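Apoptosis regulator CED-9 (Caenorhabditis elegans, PDB 1OHU) restrains programmed cell death by sequestering the caspase activator CED-4, which it releases when EGL-1 binds to it. Local coordinates at residues A[108-111]-A[112-115]; A[128-131]-A[132-136]. The protein carries 3 engineered substitutions. One frame throughout, in Å; residues are numbered along the deposited sequence.

Contact 1 (A[108-111]-A[112-115])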
loop_
_atom_site.group_PDB
_atom_site.type_symbol
_atom_site.label_atom_id
_atom_site.label_comp_id
_atom_site.label_asym_id
_atom_site.label_seq_id
_atom_site.Cartn_x
_atom_site.Cartn_y
_atom_site.Cartn_z
ATOM N N ILE A 108 -1.972 -0.539 -1.095
ATOM C CA ILE A 108 -0.669 -0.185 -0.546
ATOM C C ILE A 108 0.383 -1.162 -1.077
ATOM O O ILE A 108 1.461 -0.754 -1.509
ATOM C CB ILE A 108 -0.680 -0.223 1.002
ATOM C CG1 ILE A 108 -1.596 0.879 1.543
ATOM C CG2 ILE A 108 0.726 -0.033 1.541
ATOM C CD1 ILE A 108 -1.615 0.992 3.057
ATOM N N SER A 109 0.048 -2.451 -1.055
ATOM C CA SER A 109 0.948 -3.487 -1.537
ATOM C C SER A 109 1.327 -3.224 -2.995
ATOM O O SER A 109 2.504 -3.275 -3.364
ATOM C CB SER A 109 0.287 -4.867 -1.426
ATOM O OG SER A 109 1.213 -5.891 -1.764
ATOM N N PHE A 110 0.324 -2.943 -3.818
ATOM C CA PHE A 110 0.549 -2.677 -5.233
ATOM C C PHE A 110 1.393 -1.420 -5.420
ATOM O O PHE A 110 2.276 -1.382 -6.269
ATOM C CB PHE A 110 -0.782 -2.503 -5.960
ATOM C CG PHE A 110 -0.628 -2.207 -7.425
ATOM C CD1 PHE A 110 0.021 -3.111 -8.259
ATOM C CD2 PHE A 110 -1.091 -1.008 -7.960
ATOM C CE1 PHE A 110 0.214 -2.822 -9.613
ATOM C CE2 PHE A 110 -0.906 -0.710 -9.306
ATOM C CZ PHE A 110 -0.251 -1.617 -10.136
ATOM N N GLY A 111 1.101 -0.391 -4.627
ATOM C CA GLY A 111 1.844 0.856 -4.712
ATOM C C GLY A 111 3.304 0.602 -4.404
ATOM O O GLY A 111 4.186 1.041 -5.139
ATOM N N GLY A 112 3.559 -0.120 -3.316
ATOM C CA GLY A 112 4.932 -0.423 -2.951
ATOM C C GLY A 112 5.614 -1.227 -4.042
ATOM O O GLY A 112 6.773 -0.999 -4.362
ATOM N N PHE A 113 4.878 -2.176 -4.605
ATOM C CA PHE A 113 5.369 -3.044 -5.668
ATOM C C PHE A 113 5.816 -2.242 -6.892
ATOM O O PHE A 113 6.909 -2.445 -7.417
ATOM C CB PHE A 113 4.264 -4.021 -6.084
ATOM C CG PHE A 113 4.645 -4.923 -7.228
ATOM C CD1 PHE A 113 5.485 -6.010 -7.023
ATOM C CD2 PHE A 113 4.155 -4.686 -8.511
ATOM C CE1 PHE A 113 5.832 -6.852 -8.082
ATOM C CE2 PHE A 113 4.494 -5.519 -9.571
ATOM C CZ PHE A 113 5.337 -6.608 -9.354
ATOM N N VAL A 114 4.954 -1.340 -7.350
ATOM C CA VAL A 114 5.256 -0.511 -8.513
ATOM C C VAL A 114 6.397 0.470 -8.223
ATOM O O VAL A 114 7.267 0.686 -9.057
ATOM C CB VAL A 114 4.019 0.292 -8.952
ATOM C CG1 VAL A 114 4.325 1.040 -10.241
ATOM C CG2 VAL A 114 2.844 -0.648 -9.152
ATOM N N ALA A 115 6.377 1.074 -7.042
ATOM C CA ALA A 115 7.426 2.011 -6.656
ATOM C C ALA A 115 8.780 1.318 -6.790
ATOM O O ALA A 115 9.720 1.881 -7.342
ATOM C CB ALA A 115 7.214 2.471 -5.225
#
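V114 sets its methyl CG2 over one face of the F110 ring, and that is the tight spot of this helix turn. V114 CG2 stands 3.5 Å from the centroid of the F110 ring, 19° off the normal, a CH-pi contact four residues apart. V114 CG2 is displaced toward the rim, 3.4 Å from both CE1 and CZ of F110, its nearest ring carbons. The V114 methyl gets there because CG2 lies anti to the carbonyl carbon, beside its own N, so it faces back down the helix; CG1 takes the other branch, anti to N (chi1 -175°). V114 CG2 also comes to 3.0 Å from F110 O, the same oxygen that accepts V114 N at 2.9 Å.

The whole turn belongs to helix 101-118, the buried central hairpin helix of the Bcl-2 fold, and I108 to G112 form the end of the predicted BH1 motif. F64, from helix 44-71, meets the F110 ring edge-to-face and also reaches F113.

Between F110 and F113 the fit is slacker. CD1 of F110 and CD2 of F113 come no closer than 4.4 Å, and the F113 ring swings away from the turn; F113 CB is close, 3.3 Å from both S109 O and F110 O. No solvent side exists here, since every residue is buried. G111 and G112 bring no side chain of their own, and their carbonyls and amides carry the turn there: G112 N bonds to I108 O at 2.8 Å. S109 OG hydrogen-bonds to G53 O of helix 44-71.

Contact 2 (A[128-131]-A[132-136])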
loop_
_atom_site.group_PDB
_atom_site.type_symbol
_atom_site.label_atom_id
_atom_site.label_comp_id
_atom_site.label_asym_id
_atom_site.label_seq_id
_atom_site.Cartn_x
_atom_site.Cartn_y
_atom_site.Cartn_z
ATOM N N VAL A 128 7.667 8.272 -8.255
ATOM C CA VAL A 128 7.371 7.483 -7.078
ATOM C C VAL A 128 6.604 8.369 -6.098
ATOM O O VAL A 128 5.697 7.890 -5.418
ATOM C CB VAL A 128 8.650 6.974 -6.394
ATOM C CG1 VAL A 128 8.301 6.342 -5.047
ATOM C CG2 VAL A 128 9.348 5.957 -7.293
ATOM N N ARG A 129 6.957 9.658 -6.029
ATOM C CA ARG A 129 6.268 10.563 -5.104
ATOM C C ARG A 129 4.799 10.688 -5.480
ATOM O O ARG A 129 3.928 10.578 -4.627
ATOM C CB ARG A 129 6.897 11.960 -5.074
ATOM C CG ARG A 129 6.295 12.844 -3.956
ATOM C CD ARG A 129 6.670 14.326 -4.066
ATOM N NE ARG A 129 5.871 15.165 -3.164
ATOM C CZ ARG A 129 5.967 15.146 -1.836
ATOM N NH1 ARG A 129 6.832 14.332 -1.246
ATOM N NH2 ARG A 129 5.187 15.929 -1.096
ATOM N N ASN A 130 4.527 10.912 -6.759
ATOM C CA ASN A 130 3.150 11.018 -7.223
ATOM C C ASN A 130 2.382 9.734 -6.914
ATOM O O ASN A 130 1.219 9.798 -6.533
ATOM C CB ASN A 130 3.116 11.313 -8.728
ATOM C CG ASN A 130 3.414 12.771 -9.042
ATOM O OD1 ASN A 130 3.766 13.119 -10.172
ATOM N ND2 ASN A 130 3.257 13.637 -8.045
ATOM N N LEU A 131 3.035 8.579 -7.069
ATOM C CA LEU A 131 2.392 7.290 -6.792
ATOM C C LEU A 131 1.990 7.280 -5.325
ATOM O O LEU A 131 0.905 6.838 -4.973
ATOM C CB LEU A 131 3.354 6.111 -7.039
ATOM C CG LEU A 131 2.827 4.753 -7.559
ATOM C CD1 LEU A 131 3.761 3.652 -7.049
ATOM C CD2 LEU A 131 1.399 4.471 -7.118
ATOM N N PHE A 132 2.893 7.754 -4.473
ATOM C CA PHE A 132 2.641 7.822 -3.033
ATOM C C PHE A 132 1.395 8.671 -2.744
ATOM O O PHE A 132 0.504 8.246 -2.010
ATOM C CB PHE A 132 3.903 8.368 -2.324
ATOM C CG PHE A 132 3.624 9.247 -1.134
ATOM C CD1 PHE A 132 3.920 10.608 -1.183
ATOM C CD2 PHE A 132 3.023 8.732 0.011
ATOM C CE1 PHE A 132 3.613 11.448 -0.115
ATOM C CE2 PHE A 132 2.710 9.558 1.088
ATOM C CZ PHE A 132 3.004 10.925 1.024
ATOM N N VAL A 133 1.313 9.849 -3.347
ATOM C CA VAL A 133 0.164 10.738 -3.144
ATOM C C VAL A 133 -1.146 10.127 -3.657
ATOM O O VAL A 133 -2.156 10.115 -2.948
ATOM C CB VAL A 133 0.398 12.093 -3.842
ATOM C CG1 VAL A 133 -0.765 13.032 -3.564
ATOM C CG2 VAL A 133 1.716 12.708 -3.354
ATOM N N TYR A 134 -1.136 9.625 -4.889
ATOM C CA TYR A 134 -2.336 9.019 -5.455
ATOM C C TYR A 134 -2.848 7.950 -4.493
ATOM O O TYR A 134 -4.020 7.937 -4.125
ATOM C CB TYR A 134 -2.028 8.353 -6.798
ATOM C CG TYR A 134 -1.593 9.287 -7.900
ATOM C CD1 TYR A 134 -1.027 8.784 -9.067
ATOM C CD2 TYR A 134 -1.771 10.673 -7.793
ATOM C CE1 TYR A 134 -0.644 9.631 -10.106
ATOM C CE2 TYR A 134 -1.392 11.531 -8.828
ATOM C CZ TYR A 134 -0.828 11.004 -9.983
ATOM O OH TYR A 134 -0.438 11.836 -11.017
ATOM N N THR A 135 -1.952 7.056 -4.085
ATOM C CA THR A 135 -2.311 5.965 -3.184
ATOM C C THR A 135 -2.926 6.485 -1.882
ATOM O O THR A 135 -3.991 6.038 -1.463
ATOM C CB THR A 135 -1.071 5.085 -2.869
ATOM O OG1 THR A 135 -0.508 4.591 -4.097
ATOM C CG2 THR A 135 -1.466 3.895 -1.997
ATOM N N SER A 136 -2.260 7.450 -1.259
ATOM C CA SER A 136 -2.731 8.038 -0.004
ATOM C C SER A 136 -4.089 8.726 -0.159
ATOM O O SER A 136 -4.971 8.588 0.683
ATOM C CB SER A 136 -1.715 9.063 0.506
ATOM O OG SER A 136 -0.430 8.487 0.673
#
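F132 brings CB to 3.2 Å from R129 O and turns the edge of its ring to that oxygen, with CD1 at 3.4 Å, while its own N bonds to V128 O. The aliphatic part of R129 runs past loosely. Beyond this turn, F132 packs on V17 and V18 of helix 13-27. V133 follows on a more exposed side; its CG2 points back along the helix and rests 3.3 Å from R129 O.

Y134 lays its ring over the carbonyl of N130. With CG beside the backbone N (chi1 -64°), the ring leans back toward the preceding turn, and N130 O sits 3.2 Å above the Y134 ring plane, offset toward the rim. N130 O also accepts Y134 N at 2.9 Å in an almost straight bond (176°). At the far end of the ring the hydroxyl is held by I77 O.

T135 grips L131 O twice. Its N-H and its OG1 arrive from opposite faces of the carbonyl plane, T135 OG1 at 2.8 Å from L131 O, and CD2 of L131 lies 3.6 Å from T135 OG1. S136 likewise gives two bonds to F132 O, from N and from OG, with S136 OG 2.9 Å from F132 O and above the carbonyl plane. Such hydroxyls returned to the carbonyl four residues back are characteristic of buried serine and threonine in alpha-helices, here in helix 128-144 of the Bcl-2 fold.

Contact 1 and contact 2 come in series along the chain, on helix 101-118 and then helix 128-144, consecutive helices of the Bcl-2 fold. Their centres are 10 Å apart, and the two turns touch directly. L131 of contact 2 does most of the joining: its CD1 lies 3.3 Å from G111 O and 3.9 Å from V114 CB. A115 CB and V128 CG1 add a second point at 4.0 Å. Contact 1 is wholly buried near the middle of the chain, whereas contact 2 carries exposed R129 on its outer side. Both also pack against helix 13-27, which ties the predicted BH4 region to this helix pair in the all-helical bundle.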